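Local structure of vinylacetyl-CoA Delta-isomerase (Nitrosopumilus maritimus SCM1, 6VJR) at residues 20-25 and 233-238; 108-113 and 195-200; 371-376 and 442-447. The protein probably acts as a 4-hydroxybutyryl-CoA dehydratase with vinylacetyl-CoA isomerase activity, binding FAD, a [4Fe-4S] cluster and an iron ion. One frame throughout, in Å; residues are numbered along the deposited sequence.

Interaction 1: 20-25 and 233-238; sequences YLFGEL and CDTRSM. With NA (sodium ion), chain K; NA (sodium ion), chain L.
Phe-22 and Thr-235 are the closest backbone pair, yet their CA atoms stand 10.4 Å apart, so side chains alone bridge the gap. Residues 21-24 form a type I' turn, closed by paired backbone hydrogen bonds between Leu-21 and Glu-24, which puts Phe-22 at its first corner; residues 234-238 make a 3-10 segment. Setting CG anti to the carbonyl carbon (chi1 -62°) aims the CE2-CZ end of the Phe-22 ring at Thr-235 and Met-238, and Phe-22 CZ lies 3.6 Å from Thr-235 CG2, an oblique approach. Met-238 SD lies at the ring edge, 75° off the ring normal as measured from the centroid, with Phe-22 CE2 3.9 Å away, a Met-aromatic contact. Also near the ring plane is Asp-234 OD2, 4.0 Å from Phe-22 CZ; that oxygen has its salt bridge with Arg-230. The turn is the tip of a beta hairpin whose strand 19-21 pairs in parallel with strand 224-228, and the loop after that strand carries the 3-10 segment. With an alanine here instead of Phe-22, Met-238 SD and Thr-235 CG2 would probably lose their aromatic partner, and a gap would be likely between turn and loop. In the 3-10 segment Arg-236 O and Ser-237 O each bind a sodium ion, the two ions sharing a water, while Asp-396 of the second subunit accepts hydrogen bonds from Phe-22 N and Gly-23 N.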
loop_
_atom_site.group_PDB
_atom_site.type_symbol
_atom_site.label_atom_id
_atom_site.label_comp_id
_atom_site.label_asym_id
_atom_site.label_seq_id
_atom_site.Cartn_x
_atom_site.Cartn_y
_atom_site.Cartn_z
ATOM N N TYR A 20 -3.601 -35.006 23.625
ATOM C CA TYR A 20 -2.478 -34.493 24.400
ATOM C C TYR A 20 -2.469 -32.969 24.360
ATOM O O TYR A 20 -2.513 -32.399 23.277
ATOM C CB TYR A 20 -1.152 -35.026 23.866
ATOM C CG TYR A 20 -0.971 -36.495 24.188
ATOM C CD1 TYR A 20 -0.739 -36.924 25.485
ATOM C CD2 TYR A 20 -1.062 -37.446 23.202
ATOM C CE1 TYR A 20 -0.604 -38.264 25.796
ATOM C CE2 TYR A 20 -0.884 -38.779 23.499
ATOM C CZ TYR A 20 -0.664 -39.201 24.800
ATOM O OH TYR A 20 -0.571 -40.530 25.149
ATOM N N LEU A 21 -2.406 -32.343 25.554
ATOM C CA LEU A 21 -2.246 -30.898 25.682
ATOM C C LEU A 21 -1.335 -30.629 26.864
ATOM O O LEU A 21 -1.634 -31.039 27.981
ATOM C CB LEU A 21 -3.626 -30.258 25.863
ATOM C CG LEU A 21 -3.656 -28.763 26.199
ATOM C CD1 LEU A 21 -2.857 -27.919 25.236
ATOM C CD2 LEU A 21 -5.096 -28.334 26.201
ATOM N N PHE A 22 -0.199 -29.951 26.607
ATOM C CA PHE A 22 0.771 -29.643 27.636
ATOM C C PHE A 22 1.262 -30.901 28.344
ATOM O O PHE A 22 1.548 -30.878 29.561
ATOM C CB PHE A 22 0.205 -28.656 28.662
ATOM C CG PHE A 22 -0.167 -27.306 28.094
ATOM C CD1 PHE A 22 0.709 -26.599 27.272
ATOM C CD2 PHE A 22 -1.379 -26.719 28.440
ATOM C CE1 PHE A 22 0.355 -25.349 26.787
ATOM C CE2 PHE A 22 -1.754 -25.483 27.915
ATOM C CZ PHE A 22 -0.880 -24.819 27.062
ATOM N N GLY A 23 1.450 -31.965 27.552
ATOM C CA GLY A 23 2.049 -33.193 28.038
ATOM C C GLY A 23 1.128 -34.029 28.926
ATOM O O GLY A 23 1.624 -34.890 29.653
ATOM N N GLU A 24 -0.184 -33.768 28.879
ATOM C CA GLU A 24 -1.135 -34.517 29.668
ATOM C C GLU A 24 -2.269 -34.963 28.753
ATOM O O GLU A 24 -2.593 -34.259 27.804
ATOM C CB GLU A 24 -1.700 -33.640 30.775
ATOM C CG GLU A 24 -0.655 -33.132 31.749
ATOM C CD GLU A 24 -0.148 -34.127 32.770
ATOM O OE1 GLU A 24 0.807 -33.734 33.464
ATOM O OE2 GLU A 24 -0.663 -35.279 32.851
ATOM N N LEU A 25 -2.831 -36.139 29.056
ATOM C CA LEU A 25 -4.066 -36.550 28.428
ATOM C C LEU A 25 -5.235 -35.727 28.962
ATOM O O LEU A 25 -5.397 -35.547 30.162
ATOM C CB LEU A 25 -4.302 -38.003 28.757
ATOM C CG LEU A 25 -3.488 -39.032 27.975
ATOM C CD1 LEU A 25 -3.615 -40.412 28.629
ATOM C CD2 LEU A 25 -3.875 -39.113 26.531
ATOM N N CYS A 233 -1.347 -16.460 23.905
ATOM C CA CYS A 233 -2.165 -16.147 25.075
ATOM C C CYS A 233 -3.116 -17.281 25.466
ATOM O O CYS A 233 -4.051 -17.049 26.262
ATOM C CB CYS A 233 -2.946 -14.822 24.933
ATOM S SG CYS A 233 -1.884 -13.394 24.714
ATOM N N ASP A 234 -2.843 -18.511 24.998
ATOM C CA ASP A 234 -3.733 -19.651 25.235
ATOM C C ASP A 234 -4.076 -19.795 26.727
ATOM O O ASP A 234 -5.239 -19.972 27.098
ATOM C CB ASP A 234 -3.139 -20.931 24.671
ATOM C CG ASP A 234 -1.661 -21.240 24.931
ATOM O OD1 ASP A 234 -1.023 -20.572 25.805
ATOM O OD2 ASP A 234 -1.112 -22.098 24.201
ATOM N N THR A 235 -3.058 -19.733 27.578
ATOM C CA THR A 235 -3.218 -20.090 28.971
ATOM C C THR A 235 -3.959 -19.040 29.784
ATOM O O THR A 235 -4.337 -19.337 30.921
ATOM C CB THR A 235 -1.908 -20.502 29.619
ATOM O OG1 THR A 235 -1.055 -19.375 29.520
ATOM C CG2 THR A 235 -1.343 -21.773 28.996
ATOM N N ARG A 236 -4.266 -17.863 29.206
ATOM C CA ARG A 236 -5.100 -16.939 29.942
ATOM C C ARG A 236 -6.453 -17.572 30.246
ATOM O O ARG A 236 -7.116 -17.216 31.242
ATOM C CB ARG A 236 -5.302 -15.633 29.187
ATOM C CG ARG A 236 -3.998 -14.851 29.118
ATOM C CD ARG A 236 -4.202 -13.487 28.589
ATOM N NE ARG A 236 -2.967 -12.732 28.368
ATOM C CZ ARG A 236 -2.908 -11.483 27.965
ATOM N NH1 ARG A 236 -4.002 -10.798 27.808
ATOM N NH2 ARG A 236 -1.731 -10.880 27.716
ATOM N N SER A 237 -6.896 -18.435 29.337
ATOM C CA SER A 237 -8.152 -19.143 29.498
ATOM C C SER A 237 -8.183 -19.944 30.799
ATOM O O SER A 237 -9.255 -20.146 31.350
ATOM C CB SER A 237 -8.408 -20.063 28.322
ATOM O OG SER A 237 -7.434 -21.100 28.265
ATOM N N MET A 238 -7.027 -20.461 31.217
ATOM C CA MET A 238 -6.888 -21.331 32.365
ATOM C C MET A 238 -6.693 -20.553 33.666
ATOM O O MET A 238 -6.668 -21.166 34.728
ATOM C CB MET A 238 -5.715 -22.293 32.146
ATOM C CG MET A 238 -5.975 -23.180 30.945
ATOM S SD MET A 238 -4.548 -24.049 30.278
ATOM C CE MET A 238 -4.077 -25.085 31.668
HETATM NA NA NA K . -8.879 -16.151 32.334
HETATM NA NA NA L . -11.572 -19.681 31.760
HETATM O O HOH W 1 -10.777 -17.368 31.684
HETATM O O HOH W 2 -7.300 -14.471 33.377
HETATM O O HOH W 3 -12.208 -20.590 29.513
HETATM O O HOH W 4 -14.003 -18.704 31.722
HETATM O O HOH W 5 -12.697 -21.129 32.640
#

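Interaction 2: 108-113 and 195-200; sequences NSLHST and WIILMP
Leu-110 pushes its CD1 methyl against Ile-197, with CG2 of the isoleucine 3.7 Å from Leu-110 CD1 and Ile-197 CD1 following at 4.1 Å. The two side chains reach toward each other tip to tip, which explains how a helix and a strand can touch although the nearest CA atoms, those of Leu-110 and Met-199, are 9.5 Å apart. On the strand side the torsion matters: Ile-197 sets CG1 anti to its carbonyl carbon (chi1 -55°), which places CG2 opposite the backbone N, and both branches then offer a terminal methyl to the same leucine carbon. Met-199 adds a looser contact, its SD 4.4 Å from Leu-110 CD1. All three residues are buried, and the evidence is of apolar packing, with no polar bond between the segments.

Among the polar groups of the helix, Ser-112 OG bonds to Arg-284, and Ser-109 O takes two bonds from Thr-113: the backbone N gives the helical one, and Thr-113 OG1 donates to Ser-109 O at 2.8 Å from above the carbonyl plane, 37° out of it. The hydroxyl of Thr-113 is thereby turned back onto its helix. Around the apolar contact, Val-214 of strand 213-218 touches both Leu-110 and Ile-197, and Phe-129 of helix 125-139 also packs on Leu-110.

Strand 195-198 is an inner strand of a four-stranded mixed sheet, parallel to 143-146 on one side and antiparallel to 213-218 on the other. The nearest atoms of the Met-199 side chain are about 4 Å from Gly-145 and from the Met-147 side chain, both residues FAD-binding. The arrangement is thus helix-on-sheet packing, in which helix 101-121 lies against the beta domain beside its flavin site.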
loop_
_atom_site.group_PDB
_atom_site.type_symbol
_atom_site.label_atom_id
_atom_site.label_comp_id
_atom_site.label_asym_id
_atom_site.label_seq_id
_atom_site.Cartn_x
_atom_site.Cartn_y
_atom_site.Cartn_z
ATOM N N ASN A 108 -19.401 -30.203 0.018
ATOM C CA ASN A 108 -19.832 -29.631 -1.243
ATOM C C ASN A 108 -18.866 -30.054 -2.366
ATOM O O ASN A 108 -19.287 -30.416 -3.446
ATOM C CB ASN A 108 -20.074 -28.138 -1.093
ATOM C CG ASN A 108 -21.477 -27.862 -0.571
ATOM O OD1 ASN A 108 -22.423 -27.672 -1.335
ATOM N ND2 ASN A 108 -21.638 -27.870 0.739
ATOM N N SER A 109 -17.562 -29.971 -2.113
ATOM C CA SER A 109 -16.567 -30.344 -3.105
ATOM C C SER A 109 -16.583 -31.845 -3.413
ATOM O O SER A 109 -16.419 -32.278 -4.568
ATOM C CB SER A 109 -15.193 -29.821 -2.678
ATOM O OG SER A 109 -14.695 -30.409 -1.482
ATOM N N LEU A 110 -16.772 -32.665 -2.379
ATOM C CA LEU A 110 -16.868 -34.111 -2.585
ATOM C C LEU A 110 -18.095 -34.504 -3.378
ATOM O O LEU A 110 -18.035 -35.477 -4.119
ATOM C CB LEU A 110 -16.837 -34.839 -1.264
ATOM C CG LEU A 110 -15.464 -34.951 -0.633
ATOM C CD1 LEU A 110 -15.605 -35.329 0.827
ATOM C CD2 LEU A 110 -14.577 -35.944 -1.394
ATOM N N HIS A 111 -19.185 -33.746 -3.251
ATOM C CA HIS A 111 -20.402 -34.134 -3.940
ATOM C C HIS A 111 -20.162 -34.170 -5.453
ATOM O O HIS A 111 -20.464 -35.163 -6.122
ATOM C CB HIS A 111 -21.526 -33.168 -3.572
ATOM C CG HIS A 111 -22.858 -33.559 -4.076
ATOM N ND1 HIS A 111 -23.232 -33.329 -5.379
ATOM C CD2 HIS A 111 -23.911 -34.170 -3.473
ATOM C CE1 HIS A 111 -24.499 -33.760 -5.536
ATOM N NE2 HIS A 111 -24.929 -34.278 -4.399
ATOM N N SER A 112 -19.539 -33.116 -5.995
ATOM C CA SER A 112 -19.266 -33.062 -7.426
ATOM C C SER A 112 -18.101 -33.973 -7.824
ATOM O O SER A 112 -18.140 -34.588 -8.878
ATOM C CB SER A 112 -19.035 -31.649 -7.911
ATOM O OG SER A 112 -17.855 -31.077 -7.375
ATOM N N THR A 113 -17.055 -34.048 -7.001
ATOM C CA THR A 113 -15.859 -34.790 -7.368
ATOM C C THR A 113 -16.174 -36.292 -7.423
ATOM O O THR A 113 -15.786 -36.975 -8.367
ATOM C CB THR A 113 -14.719 -34.490 -6.408
ATOM O OG1 THR A 113 -14.458 -33.088 -6.394
ATOM C CG2 THR A 113 -13.475 -35.230 -6.862
ATOM N N TRP A 195 -17.404 -36.487 13.015
ATOM C CA TRP A 195 -16.733 -37.173 11.926
ATOM C C TRP A 195 -15.686 -36.244 11.332
ATOM O O TRP A 195 -15.889 -35.035 11.338
ATOM C CB TRP A 195 -17.698 -37.579 10.819
ATOM C CG TRP A 195 -18.674 -38.632 11.254
ATOM C CD1 TRP A 195 -19.836 -38.482 11.943
ATOM C CD2 TRP A 195 -18.515 -40.037 11.030
ATOM N NE1 TRP A 195 -20.424 -39.704 12.154
ATOM C CE2 TRP A 195 -19.631 -40.675 11.604
ATOM C CE3 TRP A 195 -17.562 -40.806 10.358
ATOM C CZ2 TRP A 195 -19.790 -42.050 11.561
ATOM C CZ3 TRP A 195 -17.711 -42.166 10.333
ATOM C CH2 TRP A 195 -18.817 -42.774 10.917
ATOM N N ILE A 196 -14.644 -36.839 10.763
ATOM C CA ILE A 196 -13.573 -36.124 10.078
ATOM C C ILE A 196 -13.376 -36.784 8.713
ATOM O O ILE A 196 -13.308 -38.028 8.627
ATOM C CB ILE A 196 -12.302 -36.191 10.920
ATOM C CG1 ILE A 196 -12.518 -35.445 12.262
ATOM C CG2 ILE A 196 -11.138 -35.612 10.136
ATOM C CD1 ILE A 196 -11.537 -35.792 13.347
ATOM N N ILE A 197 -13.385 -35.965 7.644
ATOM C CA ILE A 197 -13.147 -36.457 6.297
ATOM C C ILE A 197 -11.697 -36.179 5.905
ATOM O O ILE A 197 -11.281 -35.028 5.790
ATOM C CB ILE A 197 -14.115 -35.826 5.281
ATOM C CG1 ILE A 197 -15.594 -36.031 5.669
ATOM C CG2 ILE A 197 -13.849 -36.446 3.916
ATOM C CD1 ILE A 197 -16.583 -35.336 4.781
ATOM N N LEU A 198 -10.942 -37.255 5.690
ATOM C CA LEU A 198 -9.564 -37.169 5.242
ATOM C C LEU A 198 -9.568 -36.974 3.726
ATOM O O LEU A 198 -10.269 -37.701 3.026
ATOM C CB LEU A 198 -8.835 -38.476 5.572
ATOM C CG LEU A 198 -8.847 -38.905 7.037
ATOM C CD1 LEU A 198 -8.223 -40.263 7.183
ATOM C CD2 LEU A 198 -8.180 -37.855 7.920
ATOM N N MET A 199 -8.694 -36.085 3.230
ATOM C CA MET A 199 -8.636 -35.783 1.802
ATOM C C MET A 199 -7.201 -35.466 1.413
ATOM O O MET A 199 -6.498 -34.861 2.195
ATOM C CB MET A 199 -9.477 -34.544 1.443
ATOM C CG MET A 199 -10.967 -34.636 1.744
ATOM S SD MET A 199 -11.859 -33.070 1.549
ATOM C CE MET A 199 -11.353 -32.255 3.078
ATOM N N PRO A 200 -6.759 -35.843 0.204
ATOM C CA PRO A 200 -5.418 -35.491 -0.267
ATOM C C PRO A 200 -5.285 -33.983 -0.427
ATOM O O PRO A 200 -6.263 -33.285 -0.696
ATOM C CB PRO A 200 -5.256 -36.256 -1.562
ATOM C CG PRO A 200 -6.678 -36.561 -1.966
ATOM C CD PRO A 200 -7.547 -36.594 -0.778
#

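Interaction 3: 371-376 and 442-447; sequences RFPYEI and TESMHG. With FE (Fe (III) ion), chain I; FAD (flavin-adenine dinucleotide), chain F; SF4 (iron/sulfur cluster), chain E.
Tyr-374 crosses the side chain of Met-445 at about a right angle, Tyr-374 CE1 lying 4.0 Å from Met-445 CE, and Tyr-374 OH rests 3.6 Å from Met-445 CB and close to Thr-442 CA. This is van der Waals packing, without hydrogen bonds between the segments, and it joins two helices whose short segments run nearly antiparallel, at 159°, with axes 10.0 Å apart. Met-445 starts with CG anti to the backbone N (chi1 178°) and then bends at chi2 and chi3, a path that carries the methyl back to the tyrosine. Where the backbones come nearest, Pro-373 CG packs on Ser-444, 3.9 Å from Ser-444 OG.

Hydrogen bonding at this interface is completed from elsewhere. Tyr-374 OH and Thr-442 OG1 both bond to Gln-381 OE1 of the second subunit, so one amide oxygen joins the two helices across a subunit boundary; His-446 NE2 bonds to the backbone O of the same Gln-381, and Ser-444 OG to Tyr-440 O in its own helix.

Metal and cofactor contacts come from helix 437-446 on the side turned from Tyr-374. Glu-443 OE2 binds the iron ion at 2.0 Å, alongside His-289 and Tyr-293, while Glu-443 OE1 makes a salt bridge with Lys-296. The CG of Glu-443 also lies 3.4 Å from FAD C7, on the dimethylbenzene end of the isoalloxazine. His-446 O approaches FAD C4' to 3.3 Å.

A single helix therefore meets a neighbouring helix and another subunit while presenting a carboxylate to the iron beside both flavin and cluster. Because Gln-381 of the second subunit holds Thr-442 and His-446, which flank Glu-443 in sequence, the geometry is consistent with this interface helping to place the iron ligand.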
loop_
_atom_site.group_PDB
_atom_site.type_symbol
_atom_site.label_atom_id
_atom_site.label_comp_id
_atom_site.label_asym_id
_atom_site.label_seq_id
_atom_site.Cartn_x
_atom_site.Cartn_y
_atom_site.Cartn_z
ATOM N N ARG A 371 -4.219 -9.932 3.228
ATOM C CA ARG A 371 -3.662 -8.589 3.391
ATOM C C ARG A 371 -4.429 -7.763 4.432
ATOM O O ARG A 371 -3.847 -7.199 5.355
ATOM C CB ARG A 371 -3.687 -7.895 2.020
ATOM C CG ARG A 371 -2.759 -8.529 0.998
ATOM C CD ARG A 371 -2.936 -7.956 -0.393
ATOM N NE ARG A 371 -1.898 -8.442 -1.300
ATOM C CZ ARG A 371 -1.794 -8.141 -2.585
ATOM N NH1 ARG A 371 -2.667 -7.371 -3.167
ATOM N NH2 ARG A 371 -0.787 -8.600 -3.304
ATOM N N PHE A 372 -5.729 -7.622 4.224
ATOM C CA PHE A 372 -6.468 -6.542 4.874
ATOM C C PHE A 372 -6.625 -6.738 6.386
ATOM O O PHE A 372 -6.605 -5.734 7.125
ATOM C CB PHE A 372 -7.814 -6.251 4.224
ATOM C CG PHE A 372 -7.719 -5.785 2.792
ATOM C CD1 PHE A 372 -6.516 -5.311 2.234
ATOM C CD2 PHE A 372 -8.856 -5.790 1.979
ATOM C CE1 PHE A 372 -6.473 -4.903 0.909
ATOM C CE2 PHE A 372 -8.790 -5.347 0.674
ATOM C CZ PHE A 372 -7.586 -4.912 0.141
ATOM N N PRO A 373 -6.870 -7.962 6.930
ATOM C CA PRO A 373 -6.971 -8.108 8.389
ATOM C C PRO A 373 -5.769 -7.498 9.107
ATOM O O PRO A 373 -5.915 -6.976 10.214
ATOM C CB PRO A 373 -7.155 -9.613 8.611
ATOM C CG PRO A 373 -7.859 -10.023 7.319
ATOM C CD PRO A 373 -7.124 -9.245 6.240
ATOM N N TYR A 374 -4.586 -7.649 8.496
ATOM C CA TYR A 374 -3.375 -7.104 9.091
ATOM C C TYR A 374 -3.446 -5.589 9.212
ATOM O O TYR A 374 -2.982 -5.023 10.196
ATOM C CB TYR A 374 -2.167 -7.606 8.337
ATOM C CG TYR A 374 -1.837 -9.080 8.548
ATOM C CD1 TYR A 374 -2.440 -10.064 7.773
ATOM C CD2 TYR A 374 -0.952 -9.500 9.521
ATOM C CE1 TYR A 374 -2.146 -11.405 7.943
ATOM C CE2 TYR A 374 -0.626 -10.827 9.701
ATOM C CZ TYR A 374 -1.283 -11.796 8.946
ATOM O OH TYR A 374 -0.973 -13.116 9.032
ATOM N N GLU A 375 -4.039 -4.933 8.226
ATOM C CA GLU A 375 -4.173 -3.487 8.262
ATOM C C GLU A 375 -5.277 -3.044 9.228
ATOM O O GLU A 375 -5.187 -2.035 9.960
ATOM C CB GLU A 375 -4.412 -2.978 6.859
ATOM C CG GLU A 375 -4.485 -1.439 6.786
ATOM C CD GLU A 375 -3.299 -0.595 7.235
ATOM O OE1 GLU A 375 -2.265 -1.182 7.574
ATOM O OE2 GLU A 375 -3.421 0.660 7.315
ATOM N N ILE A 376 -6.410 -3.777 9.226
ATOM C CA ILE A 376 -7.482 -3.453 10.151
ATOM C C ILE A 376 -6.962 -3.552 11.585
ATOM O O ILE A 376 -7.265 -2.703 12.457
ATOM C CB ILE A 376 -8.687 -4.369 9.838
ATOM C CG1 ILE A 376 -9.284 -4.099 8.430
ATOM C CG2 ILE A 376 -9.769 -4.212 10.891
ATOM C CD1 ILE A 376 -10.287 -5.125 7.959
ATOM N N THR A 442 -3.352 -15.085 11.188
ATOM C CA THR A 442 -2.584 -16.134 10.552
ATOM C C THR A 442 -3.437 -17.130 9.752
ATOM O O THR A 442 -2.983 -17.619 8.707
ATOM C CB THR A 442 -1.699 -16.800 11.611
ATOM O OG1 THR A 442 -1.044 -15.798 12.401
ATOM C CG2 THR A 442 -0.609 -17.609 10.930
ATOM N N GLU A 443 -4.666 -17.439 10.196
ATOM C CA GLU A 443 -5.501 -18.309 9.396
ATOM C C GLU A 443 -6.009 -17.562 8.158
ATOM O O GLU A 443 -6.147 -18.155 7.100
ATOM C CB GLU A 443 -6.661 -18.873 10.199
ATOM C CG GLU A 443 -7.166 -20.146 9.538
ATOM C CD GLU A 443 -8.341 -20.009 8.641
ATOM O OE1 GLU A 443 -9.031 -18.960 8.790
ATOM O OE2 GLU A 443 -8.601 -20.974 7.887
ATOM N N SER A 444 -6.215 -16.242 8.251
ATOM C CA SER A 444 -6.483 -15.447 7.056
ATOM C C SER A 444 -5.351 -15.609 6.040
ATOM O O SER A 444 -5.546 -15.685 4.830
ATOM C CB SER A 444 -6.752 -13.978 7.401
ATOM O OG SER A 444 -7.987 -13.868 8.089
ATOM N N MET A 445 -4.109 -15.617 6.526
ATOM C CA MET A 445 -2.946 -15.809 5.681
ATOM C C MET A 445 -2.896 -17.191 5.022
ATOM O O MET A 445 -2.656 -17.263 3.810
ATOM C CB MET A 445 -1.682 -15.594 6.527
ATOM C CG MET A 445 -0.325 -15.809 5.826
ATOM S SD MET A 445 -0.082 -14.750 4.409
ATOM C CE MET A 445 0.233 -13.176 5.212
ATOM N N HIS A 446 -3.098 -18.266 5.794
ATOM C CA HIS A 446 -2.778 -19.625 5.314
ATOM C C HIS A 446 -3.983 -20.527 5.026
ATOM O O HIS A 446 -3.855 -21.541 4.358
ATOM C CB HIS A 446 -1.848 -20.355 6.286
ATOM C CG HIS A 446 -0.461 -19.771 6.245
ATOM N ND1 HIS A 446 0.281 -19.801 5.092
ATOM C CD2 HIS A 446 0.233 -19.075 7.130
ATOM C CE1 HIS A 446 1.444 -19.197 5.308
ATOM N NE2 HIS A 446 1.452 -18.744 6.564
ATOM N N GLY A 447 -5.113 -20.203 5.579
ATOM C CA GLY A 447 -6.283 -21.053 5.399
ATOM C C GLY A 447 -6.684 -21.227 3.924
ATOM O O GLY A 447 -6.703 -20.285 3.149
HETATM FE FE FE I . -9.998 -21.652 6.700
HETATM P PA FAD F . 3.881 -24.172 3.933
HETATM O O1A FAD F . 3.388 -24.917 2.761
HETATM O O2A FAD F . 5.032 -24.732 4.666
HETATM O O5B FAD F . 4.047 -22.661 3.456
HETATM C C5B FAD F . 5.123 -21.818 3.936
HETATM C C4B FAD F . 5.586 -20.948 2.804
HETATM O O4B FAD F . 6.297 -21.757 1.836
HETATM C C3B FAD F . 4.499 -20.194 2.015
HETATM O O3B FAD F . 4.972 -18.901 1.629
HETATM C C2B FAD F . 4.298 -21.070 0.785
HETATM O O2B FAD F . 3.756 -20.437 -0.364
HETATM C C1B FAD F . 5.725 -21.568 0.547
HETATM N N9A FAD F . 5.789 -22.854 -0.137
HETATM C C8A FAD F . 5.416 -24.106 0.303
HETATM N N7A FAD F . 5.634 -25.077 -0.547
HETATM C C5A FAD F . 6.167 -24.425 -1.644
HETATM C C6A FAD F . 6.611 -24.901 -2.896
HETATM N N6A FAD F . 6.625 -26.196 -3.214
HETATM N N1A FAD F . 7.030 -23.985 -3.799
HETATM C C2A FAD F . 7.047 -22.689 -3.438
HETATM N N3A FAD F . 6.693 -22.124 -2.286
HETATM C C4A FAD F . 6.247 -23.051 -1.416
HETATM N N1 FAD F . -6.032 -27.373 6.830
HETATM C C2 FAD F . -6.952 -28.394 6.852
HETATM O O2 FAD F . -6.876 -29.380 6.102
HETATM N N3 FAD F . -8.041 -28.286 7.696
HETATM C C4 FAD F . -8.298 -27.266 8.566
HETATM O O4 FAD F . -9.229 -27.306 9.352
HETATM C C4X FAD F . -7.261 -26.246 8.599
HETATM N N5 FAD F . -7.409 -25.220 9.444
HETATM C C5X FAD F . -6.325 -24.388 9.625
HETATM C C6 FAD F . -6.325 -23.438 10.657
HETATM C C7 FAD F . -5.233 -22.618 10.897
HETATM C C7M FAD F . -5.237 -21.686 12.085
HETATM C C8 FAD F . -4.151 -22.630 9.994
HETATM C C8M FAD F . -3.006 -21.675 10.164
HETATM C C9 FAD F . -4.160 -23.490 8.921
HETATM C C9A FAD F . -5.231 -24.402 8.744
HETATM N N10 FAD F . -5.213 -25.370 7.742
HETATM C C10 FAD F . -6.171 -26.383 7.684
HETATM C "C1'" FAD F . -3.936 -25.537 7.020
HETATM C "C2'" FAD F . -3.638 -24.605 5.871
HETATM O "O2'" FAD F . -4.363 -25.075 4.734
HETATM C "C3'" FAD F . -2.129 -24.597 5.584
HETATM O "O3'" FAD F . -1.527 -23.918 6.670
HETATM C "C4'" FAD F . -1.725 -24.022 4.217
HETATM O "O4'" FAD F . -2.117 -24.907 3.159
HETATM C "C5'" FAD F . -0.233 -23.767 4.108
HETATM O "O5'" FAD F . 0.475 -24.974 4.339
HETATM P P FAD F . 1.590 -25.059 5.422
HETATM O O1P FAD F . 1.115 -24.637 6.741
HETATM O O2P FAD F . 2.201 -26.391 5.288
HETATM O O3P FAD F . 2.703 -23.976 5.027
HETATM FE FE1 SF4 E . -12.493 -20.923 8.263
HETATM FE FE2 SF4 E . -13.587 -18.636 9.324
HETATM FE FE3 SF4 E . -13.257 -20.721 10.844
HETATM FE FE4 SF4 E . -15.252 -20.702 9.051
HETATM S S1 SF4 E . -15.108 -19.444 10.899
HETATM S S2 SF4 E . -13.743 -22.460 9.442
HETATM S S3 SF4 E . -14.175 -19.605 7.298
HETATM S S4 SF4 E . -11.569 -19.610 9.795
#

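Overall arrangement
The three contacts are separate, with nearest atoms about 12 to 13 Å apart. Interactions 1 and 2 both belong to the N-terminal half of the chain, their centres 31 Å apart, and the chain between 20-25 and 233-238 includes both segments of interaction 2. Interaction 3 follows in the C-terminal half, 25 Å between centres from each of the others, and lies across the chain's centre from interaction 2. Both of these lie near the flavin: the side chain of Met-199 stands about 6 Å from FAD and about 11 Å from the iron, whereas interaction 3 supplies an iron ligand directly. Interaction 1 is peripheral, the side chain of Asp-234 being about 13 Å from FAD, but like interaction 3 it touches the second subunit.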